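Local coordinates for octenoyl-coa reductase/carboxylase (Streptomyces sp., PDB 4A0S), which catalyses the NADP-dependent reductive carboxylation of 2-octenoyl-CoA, an unusual carbon-fixing step that supplies an extender unit for polyketide biosynthesis, at residues Asp280-Pro285 and Thr314-Phe319; Arg287-Gly292 and Ser322-Arg327; Val67-Ser72 and Ser115-Val120. All blocks are in the same frame, centred on the assembly; numbering follows the deposited sequence. Where two conformers were deposited one is given.

How the interactions relate
Interactions 1 and 2 are neighbours in the dinucleotide-binding Rossmann domain, with centres about 10 Å apart, and both use helix 316-325: interaction 1 holds its N-terminal turn, interaction 2 its C-terminal part. They touch directly, through the packing of Ile281 on Val288 and Thr291. Their chemistry follows depth. Interaction 1 is mostly buried but carries an ion pair at its exposed margin, whereas interaction 2 is buried, with no hydrogen bond or charge across the helices. Interaction 3 belongs to the GroES-like domain, about 37 Å from interaction 1 between centres, where two buried strands are joined chiefly by backbone hydrogen bonds.

Interaction 1. Residues Asp280-Pro285 and Thr314-Phe319; sequences DIADDP and TGRVTF. With NAP (NADP nicotinamide-adenine-dinucleotide phosphate), chain F.
Arg316 and Val317, at the N-terminal end of helix 316-325, the helix of a beta-alpha-beta crossover in the Rossmann domain, pack against the short 3-10 turn at Ile281-Asp283. Just before the helix, Thr314 faces the cofactor: its CG2 lies 3.7 Å from N3A of the NADP adenine, while its OG1 donates a 2.6 Å hydrogen bond to Thr318 OG1, one turn on. Gly315 follows with a positive phi of 102°, a conformation that glycine adopts easily. Arg316 then reaches across to the 3-10 turn. With CG anti to the backbone N (chi1 153°) and the chain extended to NE, the aliphatic part runs past Ala282, whose CB sits over one face of the guanidinium, toward its rim. A methyl fits here because Ala282 CB is hemmed in by Arg316 O at 3.3 Å and Arg316 CG at 3.6 Å. The far end is gripped twice: NH1 bonds to Leu342 O, and NH2 meets Asp283 OD1 at 2.6 Å in a salt bridge, nearly in the guanidinium plane, with the carboxylate turned 35° from it; the group's rotation is probably fixed. Val317 contributes its branched, buried side chain, CG1 standing 3.9 Å from Ile281 CG2.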
ATOM      1  N   ASP A 280       1.760 -37.005   1.444  1.00 36.75           N
ATOM      2  CA  ASP A 280       0.403 -37.319   1.820  1.00 37.04           C
ATOM      3  C   ASP A 280      -0.023 -36.436   2.977  1.00 35.57           C
ATOM      4  O   ASP A 280      -1.185 -36.462   3.388  1.00 35.66           O
ATOM      5  CB  ASP A 280       0.300 -38.794   2.202  1.00 39.34           C
ATOM      6  CG  ASP A 280       1.262 -39.173   3.309  1.00 40.37           C
ATOM      7  OD1 ASP A 280       1.107 -38.644   4.422  1.00 42.47           O
ATOM      8  OD2 ASP A 280       2.165 -40.001   3.075  1.00 43.29           O
ATOM      9  N   ILE A 281       0.916 -35.644   3.497  1.00 33.90           N
ATOM     10  CA  ILE A 281       0.611 -34.786   4.641  1.00 32.58           C
ATOM     11  C   ILE A 281      -0.610 -33.891   4.377  1.00 33.11           C
ATOM     12  O   ILE A 281      -1.399 -33.621   5.292  1.00 33.71           O
ATOM     13  CB  ILE A 281       1.830 -33.951   5.077  1.00 31.23           C
ATOM     14  CG1 ILE A 281       1.618 -33.412   6.493  1.00 29.69           C
ATOM     15  CG2 ILE A 281       2.128 -32.828   4.055  1.00 28.95           C
ATOM     16  CD1 ILE A 281       2.830 -32.724   7.056  1.00 29.44           C
ATOM     17  N   ALA A 282      -0.773 -33.483   3.117  1.00 33.20           N
ATOM     18  CA  ALA A 282      -1.809 -32.530   2.706  1.00 33.60           C
ATOM     19  C   ALA A 282      -3.232 -33.038   2.946  1.00 35.17           C
ATOM     20  O   ALA A 282      -4.149 -32.241   3.157  1.00 35.16           O
ATOM     21  CB  ALA A 282      -1.624 -32.175   1.243  1.00 33.69           C
ATOM     22  N   ASP A 283      -3.393 -34.361   2.908  1.00 36.74           N
ATOM     23  CA  ASP A 283      -4.689 -35.034   3.095  1.00 39.27           C
ATOM     24  C   ASP A 283      -5.085 -35.145   4.571  1.00 39.69           C
ATOM     25  O   ASP A 283      -6.190 -35.589   4.903  1.00 41.38           O
ATOM     26  CB  ASP A 283      -4.642 -36.449   2.497  1.00 40.75           C
ATOM     27  CG  ASP A 283      -4.164 -36.472   1.046  1.00 41.59           C
ATOM     28  OD1 ASP A 283      -4.393 -35.491   0.306  1.00 40.87           O
ATOM     29  OD2 ASP A 283      -3.571 -37.497   0.641  1.00 43.52           O
ATOM     30  N   ASP A 284      -4.175 -34.735   5.448  1.00 38.19           N
ATOM     31  CA  ASP A 284      -4.291 -34.999   6.874  1.00 38.25           C
ATOM     32  C   ASP A 284      -4.252 -33.680   7.651  1.00 37.17           C
ATOM     33  O   ASP A 284      -3.185 -33.259   8.104  1.00 36.06           O
ATOM     34  CB  ASP A 284      -3.140 -35.922   7.291  1.00 38.17           C
ATOM     35  CG  ASP A 284      -3.303 -36.510   8.688  1.00 39.13           C
ATOM     36  OD1 ASP A 284      -3.968 -35.908   9.554  1.00 40.89           O
ATOM     37  OD2 ASP A 284      -2.721 -37.583   8.927  1.00 40.43           O
ATOM     38  N   PRO A 285      -5.422 -33.031   7.820  1.00 37.82           N
ATOM     39  CA  PRO A 285      -5.515 -31.723   8.475  1.00 37.41           C
ATOM     40  C   PRO A 285      -4.812 -31.670   9.829  1.00 37.02           C
ATOM     41  O   PRO A 285      -4.106 -30.697  10.117  1.00 36.04           O
ATOM     42  CB  PRO A 285      -7.023 -31.531   8.656  1.00 39.27           C
ATOM     43  CG  PRO A 285      -7.627 -32.340   7.584  1.00 39.91           C
ATOM     44  CD  PRO A 285      -6.752 -33.542   7.447  1.00 39.63           C
ATOM     45  N   THR A 314       5.985 -24.976  -3.793  1.00 18.90           N
ATOM     46  CA  THR A 314       6.045 -26.422  -3.675  1.00 19.44           C
ATOM     47  C   THR A 314       4.659 -27.011  -3.733  1.00 19.89           C
ATOM     48  O   THR A 314       4.504 -28.144  -4.152  1.00 20.59           O
ATOM     49  CB  THR A 314       6.732 -26.854  -2.382  1.00 19.67           C
ATOM     50  OG1 THR A 314       6.504 -25.871  -1.364  1.00 19.17           O
ATOM     51  CG2 THR A 314       8.220 -26.994  -2.623  1.00 19.37           C
ATOM     52  N   GLY A 315       3.666 -26.250  -3.283  1.00 20.04           N
ATOM     53  CA  GLY A 315       2.265 -26.558  -3.578  1.00 20.40           C
ATOM     54  C   GLY A 315       1.468 -27.202  -2.470  1.00 20.98           C
ATOM     55  O   GLY A 315       1.699 -26.932  -1.293  1.00 20.59           O
ATOM     56  N   ARG A 316       0.543 -28.069  -2.883  1.00 21.51           N
ATOM     57  CA  ARG A 316      -0.432 -28.744  -2.018  1.00 22.94           C
ATOM     58  C   ARG A 316       0.186 -29.358  -0.759  1.00 23.34           C
ATOM     59  O   ARG A 316      -0.353 -29.246   0.345  1.00 24.24           O
ATOM     60  CB  ARG A 316      -1.174 -29.796  -2.867  1.00 23.60           C
ATOM     61  CG  ARG A 316      -1.734 -30.982  -2.140  1.00 25.43           C
ATOM     62  CD  ARG A 316      -2.732 -31.745  -2.999  1.00 27.56           C
ATOM     63  NE  ARG A 316      -3.491 -32.662  -2.144  1.00 32.28           N
ATOM     64  CZ  ARG A 316      -4.587 -32.331  -1.460  1.00 33.37           C
ATOM     65  NH1 ARG A 316      -5.107 -31.110  -1.544  1.00 34.46           N
ATOM     66  NH2 ARG A 316      -5.186 -33.233  -0.702  1.00 35.53           N
ATOM     67  N   VAL A 317       1.346 -29.971  -0.924  1.00 23.63           N
ATOM     68  CA  VAL A 317       1.993 -30.704   0.157  1.00 23.85           C
ATOM     69  C   VAL A 317       2.383 -29.778   1.305  1.00 23.49           C
ATOM     70  O   VAL A 317       2.231 -30.127   2.470  1.00 23.44           O
ATOM     71  CB  VAL A 317       3.214 -31.477  -0.376  1.00 24.09           C
ATOM     72  CG1 VAL A 317       4.102 -31.935   0.756  1.00 25.27           C
ATOM     73  CG2 VAL A 317       2.746 -32.673  -1.176  1.00 24.87           C
ATOM     74  N   THR A 318       2.868 -28.593   0.957  1.00 22.65           N
ATOM     75  CA  THR A 318       3.409 -27.653   1.936  1.00 22.19           C
ATOM     76  C   THR A 318       2.455 -26.517   2.254  1.00 21.89           C
ATOM     77  O   THR A 318       2.644 -25.797   3.236  1.00 21.86           O
ATOM     78  CB  THR A 318       4.712 -27.021   1.423  1.00 21.68           C
ATOM     79  OG1 THR A 318       4.470 -26.406   0.155  1.00 20.33           O
ATOM     80  CG2 THR A 318       5.777 -28.085   1.260  1.00 22.55           C
ATOM     81  N   PHE A 319       1.449 -26.322   1.412  1.00 21.47           N
ATOM     82  CA  PHE A 319       0.697 -25.080   1.499  1.00 21.09           C
ATOM     83  C   PHE A 319      -0.067 -24.928   2.802  1.00 21.30           C
ATOM     84  O   PHE A 319      -0.110 -23.843   3.355  1.00 21.32           O
ATOM     85  CB  PHE A 319      -0.240 -24.902   0.321  1.00 20.88           C
ATOM     86  CG  PHE A 319      -0.880 -23.555   0.282  1.00 20.58           C
ATOM     87  CD1 PHE A 319      -0.223 -22.488  -0.294  1.00 19.77           C
ATOM     88  CD2 PHE A 319      -2.124 -23.346   0.857  1.00 20.26           C
ATOM     89  CE1 PHE A 319      -0.797 -21.230  -0.327  1.00 19.98           C
ATOM     90  CE2 PHE A 319      -2.703 -22.075   0.836  1.00 21.23           C
ATOM     91  CZ  PHE A 319      -2.030 -21.027   0.253  1.00 20.11           C
TER
HETATM   92  PA  NAP F1447      13.167 -26.141  -9.278  1.00  5.60           P
HETATM   93  O1A NAP F1447      14.496 -25.399  -9.681  1.00  7.99           O
HETATM   94  O2A NAP F1447      13.050 -27.580  -9.683  1.00  7.57           O
HETATM   95  O5B NAP F1447      13.084 -26.049  -7.745  1.00  8.14           O
HETATM   96  C5B NAP F1447      11.898 -26.523  -7.139  1.00  9.24           C
HETATM   97  C4B NAP F1447      12.267 -26.922  -5.719  1.00  8.98           C
HETATM   98  O4B NAP F1447      11.041 -27.352  -5.111  1.00  7.77           O
HETATM   99  C3B NAP F1447      13.251 -28.110  -5.658  1.00  7.70           C
HETATM  100  O3B NAP F1447      14.448 -27.591  -5.118  1.00  8.15           O
HETATM  101  C2B NAP F1447      12.667 -29.032  -4.599  1.00  8.37           C
HETATM  102  O2B NAP F1447      13.110 -28.690  -3.286  1.00  8.43           O
HETATM  103  C1B NAP F1447      11.205 -28.771  -4.658  1.00  8.36           C
HETATM  104  N9A NAP F1447      10.624 -29.642  -5.711  1.00 13.12           N
HETATM  105  C8A NAP F1447      11.174 -30.076  -6.857  1.00 16.20           C
HETATM  106  N7A NAP F1447      10.294 -30.814  -7.546  1.00 13.35           N
HETATM  107  C5A NAP F1447       9.188 -30.835  -6.816  1.00 14.95           C
HETATM  108  C6A NAP F1447       7.974 -31.449  -6.996  1.00 14.65           C
HETATM  109  N6A NAP F1447       7.747 -32.155  -8.103  1.00 16.70           N
HETATM  110  N1A NAP F1447       7.045 -31.283  -6.067  1.00 12.42           N
HETATM  111  C2A NAP F1447       7.266 -30.544  -4.984  1.00 11.40           C
HETATM  112  N3A NAP F1447       8.422 -29.960  -4.758  1.00 13.73           N
HETATM  113  C4A NAP F1447       9.390 -30.095  -5.669  1.00 13.93           C
HETATM  114  O3  NAP F1447      11.893 -25.353  -9.845  1.00  5.52           O
HETATM  115  PN  NAP F1447      11.677 -23.770  -9.664  1.00  3.29           P
HETATM  116  O1N NAP F1447      12.288 -23.200 -10.992  1.00  3.54           O
HETATM  117  O2N NAP F1447      12.173 -23.223  -8.351  1.00  4.92           O
HETATM  118  O5D NAP F1447      10.086 -23.763  -9.792  1.00  2.78           O
HETATM  119  C5D NAP F1447       9.386 -24.296  -8.672  1.00  2.00           C
HETATM  120  C4D NAP F1447       7.930 -24.148  -9.010  1.00  3.10           C
HETATM  121  O4D NAP F1447       7.706 -22.714  -9.240  1.00  8.66           O
HETATM  122  C3D NAP F1447       7.539 -24.836 -10.318  1.00  8.53           C
HETATM  123  O3D NAP F1447       6.233 -25.377 -10.027  1.00 10.58           O
HETATM  124  C2D NAP F1447       7.459 -23.709 -11.325  1.00  6.73           C
HETATM  125  O2D NAP F1447       6.519 -24.003 -12.384  1.00 10.19           O
HETATM  126  C1D NAP F1447       6.859 -22.649 -10.422  1.00  7.52           C
HETATM  127  N1N NAP F1447       7.312 -21.376 -10.931  1.00  7.99           N
HETATM  128  C2N NAP F1447       6.353 -20.402 -11.114  1.00  6.94           C
HETATM  129  C3N NAP F1447       6.804 -19.202 -11.586  1.00  7.02           C
HETATM  130  C7N NAP F1447       5.771 -18.164 -11.795  1.00  4.75           C
HETATM  131  O7N NAP F1447       4.596 -18.332 -11.454  1.00  7.85           O
HETATM  132  N7N NAP F1447       6.240 -17.109 -12.406  1.00  2.01           N
HETATM  133  C4N NAP F1447       8.151 -18.960 -11.870  1.00  8.98           C
HETATM  134  C5N NAP F1447       9.125 -19.924 -11.678  1.00  8.81           C
HETATM  135  C6N NAP F1447       8.696 -21.149 -11.194  1.00  9.99           C
HETATM  136  P2B NAP F1447      12.891 -29.830  -2.172  1.00 12.20           P
HETATM  137  O1X NAP F1447      13.922 -29.203  -1.078  1.00 12.30           O
HETATM  138  O2X NAP F1447      11.382 -29.799  -1.607  1.00 15.96           O
HETATM  139  O3X NAP F1447      13.338 -31.071  -2.906  1.00 11.34           O

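Interaction 2. Residues Arg287-Gly292 and Ser322-Arg327; sequences RVVETG and SVIVAR
Ile324 projects from helix 316-325 into the surface of helix 285-303, where Val288, Val289 and Gly292 receive it. The apolar side-chain contacts converge on one methyl. Ile324 CD1 lies 3.5 Å from Val288 CG1 and 3.9 Å from Val289 CG2, in the notch beside these two beta-branched residues. CG1 of Ile324 is anti to the carbonyl carbon (chi1 -68°), which carries CD1 toward the valines and leaves CG2 to face the next turn. Contacts with backbone form a second group. Ile324 CD1 also rests 3.4 Å from Val288 O, and its CG2 lies 3.9 Å from Gly292 CA. Lacking a side chain, Gly292 lets the helices come close, with 5.4 Å between its CA and that of Ile324; Val325 CG2 lies 4.1 Å from Gly292 O. Hydrogen bonds stay within the helices: Arg287 O accepts from Thr291 N and from Thr291 OG1 (2.8 Å), which reach it from opposite faces of the carbonyl plane, so the buried hydroxyl is satisfied locally. Tyr349 of the octanoyl-CoA pocket packs beside Val289, itself about 5 Å from that ligand, and Ile324. Helices that precede and follow strand 309-312, packed together beside the parallel sheet, are a Rossmann-fold feature.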
ATOM      1  N   ARG A 287      -2.308 -33.612  11.068  1.00 34.55           N
ATOM      2  CA  ARG A 287      -0.900 -33.703  10.892  0.70 33.65           C
ATOM      3  C   ARG A 287      -0.345 -32.420  10.289  1.00 31.91           C
ATOM      4  O   ARG A 287       0.720 -31.978  10.709  1.00 31.02           O
ATOM      5  CB  ARG A 287      -0.528 -34.882   9.986  0.70 34.07           C
ATOM      6  CG  ARG A 287       0.973 -35.062   9.802  0.70 34.42           C
ATOM      7  CD  ARG A 287       1.343 -36.516   9.640  0.70 37.33           C
ATOM      8  NE  ARG A 287       1.229 -36.970   8.258  0.70 39.13           N
ATOM      9  CZ  ARG A 287       2.217 -36.933   7.368  0.70 39.32           C
ATOM     10  NH1 ARG A 287       3.410 -36.453   7.694  0.70 38.96           N
ATOM     11  NH2 ARG A 287       2.009 -37.377   6.141  0.70 39.78           N
ATOM     12  N   VAL A 288      -1.143 -31.747   9.449  1.00 31.46           N
ATOM     13  CA  VAL A 288      -0.718 -30.454   8.913  1.00 29.89           C
ATOM     14  C   VAL A 288      -0.615 -29.450  10.057  1.00 30.10           C
ATOM     15  O   VAL A 288       0.365 -28.714  10.139  1.00 29.15           O
ATOM     16  CB  VAL A 288      -1.619 -29.936   7.757  1.00 29.65           C
ATOM     17  CG1 VAL A 288      -1.231 -28.521   7.355  1.00 28.89           C
ATOM     18  CG2 VAL A 288      -1.503 -30.846   6.549  1.00 29.03           C
ATOM     19  N   VAL A 289      -1.595 -29.453  10.961  1.00 31.28           N
ATOM     20  CA  VAL A 289      -1.563 -28.531  12.102  1.00 32.04           C
ATOM     21  C   VAL A 289      -0.385 -28.843  13.018  1.00 31.90           C
ATOM     22  O   VAL A 289       0.415 -27.951  13.326  1.00 31.75           O
ATOM     23  CB  VAL A 289      -2.902 -28.505  12.890  1.00 34.00           C
ATOM     24  CG1 VAL A 289      -2.757 -27.720  14.186  1.00 34.64           C
ATOM     25  CG2 VAL A 289      -4.006 -27.888  12.031  1.00 34.40           C
ATOM     26  N   GLU A 290      -0.265 -30.104  13.432  1.00 32.07           N
ATOM     27  CA  GLU A 290       0.852 -30.528  14.283  1.00 32.41           C
ATOM     28  C   GLU A 290       2.180 -30.144  13.643  1.00 30.38           C
ATOM     29  O   GLU A 290       2.992 -29.465  14.259  1.00 31.18           O
ATOM     30  CB  GLU A 290       0.839 -32.035  14.539  1.00 33.00           C
ATOM     31  CG  GLU A 290      -0.342 -32.559  15.321  1.00 36.97           C
ATOM     32  CD  GLU A 290      -0.447 -34.072  15.237  1.00 41.14           C
ATOM     33  OE1 GLU A 290      -1.079 -34.576  14.284  1.00 43.50           O
ATOM     34  OE2 GLU A 290       0.120 -34.762  16.107  1.00 43.35           O
ATOM     35  N   THR A 291       2.374 -30.578  12.399  1.00 28.31           N
ATOM     36  CA  THR A 291       3.600 -30.316  11.656  1.00 26.86           C
ATOM     37  C   THR A 291       3.831 -28.820  11.459  1.00 26.11           C
ATOM     38  O   THR A 291       4.938 -28.339  11.675  1.00 25.96           O
ATOM     39  CB  THR A 291       3.608 -31.045  10.298  1.00 26.09           C
ATOM     40  OG1 THR A 291       3.445 -32.449  10.517  1.00 26.42           O
ATOM     41  CG2 THR A 291       4.920 -30.806   9.550  1.00 26.29           C
ATOM     42  N   GLY A 292       2.781 -28.095  11.073  1.00 25.41           N
ATOM     43  CA  GLY A 292       2.850 -26.639  10.952  1.00 24.80           C
ATOM     44  C   GLY A 292       3.364 -26.039  12.242  1.00 25.65           C
ATOM     45  O   GLY A 292       4.268 -25.199  12.237  1.00 25.89           O
ATOM     46  N   SER A 322       2.283 -23.817   5.180  1.00 20.33           N
ATOM     47  CA  SER A 322       2.654 -22.424   4.911  1.00 19.87           C
ATOM     48  C   SER A 322       1.665 -21.474   5.563  1.00 20.06           C
ATOM     49  O   SER A 322       2.072 -20.492   6.189  1.00 20.04           O
ATOM     50  CB  SER A 322       2.727 -22.167   3.413  1.00 19.27           C
ATOM     51  OG  SER A 322       3.799 -22.898   2.864  1.00 19.16           O
ATOM     52  N   VAL A 323       0.378 -21.795   5.448  1.00 20.23           N
ATOM     53  CA  VAL A 323      -0.675 -21.014   6.090  1.00 21.07           C
ATOM     54  C   VAL A 323      -0.548 -21.042   7.613  1.00 21.41           C
ATOM     55  O   VAL A 323      -0.715 -20.022   8.281  1.00 21.48           O
ATOM     56  CB  VAL A 323      -2.092 -21.482   5.660  1.00 21.19           C
ATOM     57  CG1 VAL A 323      -3.142 -20.796   6.484  1.00 21.86           C
ATOM     58  CG2 VAL A 323      -2.319 -21.150   4.215  1.00 21.23           C
ATOM     59  N   ILE A 324      -0.228 -22.200   8.160  1.00 22.02           N
ATOM     60  CA  ILE A 324      -0.160 -22.326   9.613  1.00 22.81           C
ATOM     61  C   ILE A 324       1.056 -21.604  10.179  1.00 22.77           C
ATOM     62  O   ILE A 324       0.959 -20.882  11.178  1.00 22.82           O
ATOM     63  CB  ILE A 324      -0.161 -23.805  10.044  1.00 23.52           C
ATOM     64  CG1 ILE A 324      -1.535 -24.415   9.734  1.00 24.00           C
ATOM     65  CG2 ILE A 324       0.164 -23.924  11.550  1.00 24.28           C
ATOM     66  CD1 ILE A 324      -1.541 -25.909   9.706  1.00 26.14           C
ATOM     67  N   VAL A 325       2.185 -21.778   9.500  1.00 22.60           N
ATOM     68  CA  VAL A 325       3.476 -21.323  10.003  1.00 22.90           C
ATOM     69  C   VAL A 325       3.665 -19.806   9.966  1.00 22.38           C
ATOM     70  O   VAL A 325       4.344 -19.253  10.813  1.00 22.77           O
ATOM     71  CB  VAL A 325       4.617 -22.043   9.273  1.00 22.87           C
ATOM     72  CG1 VAL A 325       4.868 -21.429   7.893  1.00 22.62           C
ATOM     73  CG2 VAL A 325       5.849 -22.055  10.101  1.00 23.87           C
ATOM     74  N   ALA A 326       3.052 -19.140   8.998  1.00 21.72           N
ATOM     75  CA  ALA A 326       3.222 -17.704   8.875  1.00 21.39           C
ATOM     76  C   ALA A 326       2.753 -17.002  10.144  1.00 21.44           C
ATOM     77  O   ALA A 326       1.753 -17.386  10.723  1.00 21.63           O
ATOM     78  CB  ALA A 326       2.492 -17.191   7.656  1.00 20.66           C
ATOM     79  N   ARG A 327       3.505 -16.001  10.598  1.00 21.26           N
ATOM     80  CA  ARG A 327       3.075 -15.184  11.733  1.00 21.62           C
ATOM     81  C   ARG A 327       1.679 -14.618  11.522  1.00 21.60           C
ATOM     82  O   ARG A 327       1.178 -14.579  10.400  1.00 20.77           O
ATOM     83  CB  ARG A 327       4.035 -14.019  11.960  1.00 21.74           C
ATOM     84  CG  ARG A 327       3.932 -12.906  10.906  1.00 21.10           C
ATOM     85  CD  ARG A 327       4.517 -11.648  11.490  1.00 21.13           C
ATOM     86  NE  ARG A 327       4.788 -10.622  10.493  1.00 20.52           N
ATOM     87  CZ  ARG A 327       3.925  -9.695  10.089  1.00 20.37           C
ATOM     88  NH1 ARG A 327       2.676  -9.654  10.545  1.00 20.67           N
ATOM     89  NH2 ARG A 327       4.322  -8.798   9.203  1.00 20.53           N
TER

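Interaction 3. Residues Val67-Ser72 and Ser115-Val120; sequences VAVMAS and SDCSGV
A classic beta bulge marks this antiparallel pairing in the GroES-like domain, where Met70 and Ala71 of strand 64-73 both face Ser118 of strand 117-124. Ser118 O accepts from Met70 N at 2.8 Å and from Ala71 N at a longer 3.3 Å, the first donor in the carbonyl plane and the second tilted 33° from it. The extra residue shifts the register by one. Before the bulge, Ala68 and Val120 form a hydrogen-bonded pair, Ala68 N to Val120 O measuring 2.6 Å; beyond it, Ser118 N donates to Ala71 O. Gly119 suits its place opposite Val69: without a side chain it lets the two CA atoms approach to 4.4 Å, and Val67 CG1 and Met70 CG lie close to its CA. Val69 and Cys117 are packed tightly, with Val69 CG1 only 3.5 Å from Cys117 CB and both valine methyls against the sulfur. At the end of the pairing, Ser72 adds a side-chain bond. A chi1 of -175° swings its OG away from its own N, and OG donates to Asp116 O at 2.6 Å, while the Asp116 carboxylate turns to Ser73, Asn75 and the backbone N of Leu201. On the face bearing Ala68, Ala71, Ser118 and Val120, helices 2-8 and 193-197 pack, and Ser118 OG bonds to Trp193 O. Within the sheet, strand 117-124 pairs on with strand 136-139, whereas strand 64-73 also pairs with strands 176-180 and 408-412.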
ATOM      1  N   VAL A  67      16.284 -12.323 -31.183  1.00 14.97           N
ATOM      2  CA  VAL A  67      17.486 -12.437 -30.385  1.00 15.02           C
ATOM      3  C   VAL A  67      18.205 -13.690 -30.847  1.00 15.37           C
ATOM      4  O   VAL A  67      17.566 -14.725 -30.978  1.00 15.40           O
ATOM      5  CB  VAL A  67      17.118 -12.595 -28.887  1.00 14.68           C
ATOM      6  CG1 VAL A  67      18.349 -12.880 -28.029  1.00 14.79           C
ATOM      7  CG2 VAL A  67      16.390 -11.361 -28.401  1.00 14.40           C
ATOM      8  N   ALA A  68      19.509 -13.574 -31.130  1.00 15.71           N
ATOM      9  CA  ALA A  68      20.368 -14.748 -31.291  1.00 16.09           C
ATOM     10  C   ALA A  68      20.625 -15.180 -29.867  1.00 15.88           C
ATOM     11  O   ALA A  68      21.325 -14.500 -29.132  1.00 15.83           O
ATOM     12  CB  ALA A  68      21.690 -14.390 -31.984  1.00 16.75           C
ATOM     13  N   VAL A  69      20.025 -16.293 -29.474  1.00 15.80           N
ATOM     14  CA  VAL A  69      20.067 -16.724 -28.092  1.00 15.61           C
ATOM     15  C   VAL A  69      21.399 -17.400 -27.781  1.00 15.99           C
ATOM     16  O   VAL A  69      21.743 -18.429 -28.367  1.00 16.36           O
ATOM     17  CB  VAL A  69      18.921 -17.685 -27.775  1.00 15.47           C
ATOM     18  CG1 VAL A  69      18.991 -18.123 -26.320  1.00 15.35           C
ATOM     19  CG2 VAL A  69      17.580 -17.031 -28.074  1.00 15.17           C
ATOM     20  N   MET A  70      22.122 -16.838 -26.828  1.00 15.95           N
ATOM     21  CA  MET A  70      23.426 -17.368 -26.483  1.00 16.35           C
ATOM     22  C   MET A  70      23.307 -18.497 -25.491  1.00 16.36           C
ATOM     23  O   MET A  70      23.959 -19.524 -25.629  1.00 16.76           O
ATOM     24  CB  MET A  70      24.309 -16.243 -25.964  1.00 16.53           C
ATOM     25  CG  MET A  70      24.718 -15.295 -27.088  1.00 18.18           C
ATOM     26  SD  MET A  70      25.700 -16.126 -28.360  1.00 20.93           S
ATOM     27  CE  MET A  70      27.230 -16.308 -27.474  1.00 23.17           C
ATOM     28  N   ALA A  71      22.431 -18.303 -24.512  1.00 15.98           N
ATOM     29  CA  ALA A  71      22.187 -19.278 -23.483  1.00 16.00           C
ATOM     30  C   ALA A  71      20.768 -19.069 -22.979  1.00 15.59           C
ATOM     31  O   ALA A  71      20.211 -17.968 -23.086  1.00 15.28           O
ATOM     32  CB  ALA A  71      23.186 -19.105 -22.352  1.00 16.18           C
ATOM     33  N   SER A  72      20.204 -20.126 -22.421  1.00 15.66           N
ATOM     34  CA  SER A  72      18.878 -20.093 -21.868  1.00 15.39           C
ATOM     35  C   SER A  72      18.980 -20.911 -20.594  1.00 15.58           C
ATOM     36  O   SER A  72      20.086 -21.116 -20.070  1.00 15.82           O
ATOM     37  CB  SER A  72      17.903 -20.698 -22.877  1.00 15.41           C
ATOM     38  OG  SER A  72      16.565 -20.595 -22.447  1.00 15.77           O
ATOM     39  N   SER A 115      11.991 -19.963 -21.527  1.00 14.95           N
ATOM     40  CA  SER A 115      11.271 -18.820 -21.000  1.00 14.76           C
ATOM     41  C   SER A 115      12.183 -17.749 -20.459  1.00 14.91           C
ATOM     42  O   SER A 115      11.728 -16.687 -20.049  1.00 15.32           O
ATOM     43  CB  SER A 115      10.304 -19.299 -19.938  1.00 14.72           C
ATOM     44  OG  SER A 115       9.426 -20.207 -20.565  1.00 14.96           O
ATOM     45  N   ASP A 116      13.476 -18.009 -20.492  1.00 15.15           N
ATOM     46  CA  ASP A 116      14.424 -16.905 -20.376  1.00 15.14           C
ATOM     47  C   ASP A 116      15.621 -17.158 -21.263  1.00 15.19           C
ATOM     48  O   ASP A 116      15.734 -18.221 -21.892  1.00 15.42           O
ATOM     49  CB  ASP A 116      14.774 -16.536 -18.906  1.00 15.38           C
ATOM     50  CG  ASP A 116      15.071 -17.732 -18.018  1.00 16.14           C
ATOM     51  OD1 ASP A 116      15.456 -18.820 -18.493  1.00 16.43           O
ATOM     52  OD2 ASP A 116      14.938 -17.568 -16.796  1.00 19.53           O
ATOM     53  N   CYS A 117      16.498 -16.174 -21.362  1.00 14.72           N
ATOM     54  CA  CYS A 117      17.675 -16.348 -22.157  1.00 15.11           C
ATOM     55  C   CYS A 117      18.509 -15.120 -22.038  1.00 14.86           C
ATOM     56  O   CYS A 117      18.048 -14.092 -21.535  1.00 14.75           O
ATOM     57  CB  CYS A 117      17.337 -16.626 -23.624  1.00 15.00           C
ATOM     58  SG  CYS A 117      17.114 -15.207 -24.645  1.00 15.38           S
ATOM     59  N   SER A 118      19.760 -15.255 -22.465  1.00 14.80           N
ATOM     60  CA  SER A 118      20.590 -14.102 -22.719  1.00 14.90           C
ATOM     61  C   SER A 118      21.025 -14.240 -24.157  1.00 15.08           C
ATOM     62  O   SER A 118      21.045 -15.345 -24.723  1.00 15.23           O
ATOM     63  CB  SER A 118      21.798 -14.081 -21.801  1.00 15.19           C
ATOM     64  OG  SER A 118      22.572 -15.248 -22.014  1.00 15.49           O
ATOM     65  N   GLY A 119      21.353 -13.122 -24.768  1.00 15.14           N
ATOM     66  CA  GLY A 119      21.810 -13.200 -26.114  1.00 15.40           C
ATOM     67  C   GLY A 119      22.019 -11.870 -26.766  1.00 15.48           C
ATOM     68  O   GLY A 119      22.252 -10.860 -26.121  1.00 15.46           O
ATOM     69  N   VAL A 120      21.950 -11.900 -28.080  1.00 15.70           N
ATOM     70  CA  VAL A 120      22.287 -10.756 -28.864  1.00 15.86           C
ATOM     71  C   VAL A 120      21.128 -10.403 -29.777  1.00 15.68           C
ATOM     72  O   VAL A 120      20.579 -11.260 -30.465  1.00 15.68           O
ATOM     73  CB  VAL A 120      23.538 -11.035 -29.707  1.00 16.73           C
ATOM     74  CG1 VAL A 120      23.902  -9.811 -30.479  1.00 16.93           C
ATOM     75  CG2 VAL A 120      24.688 -11.490 -28.816  1.00 16.68           C
TER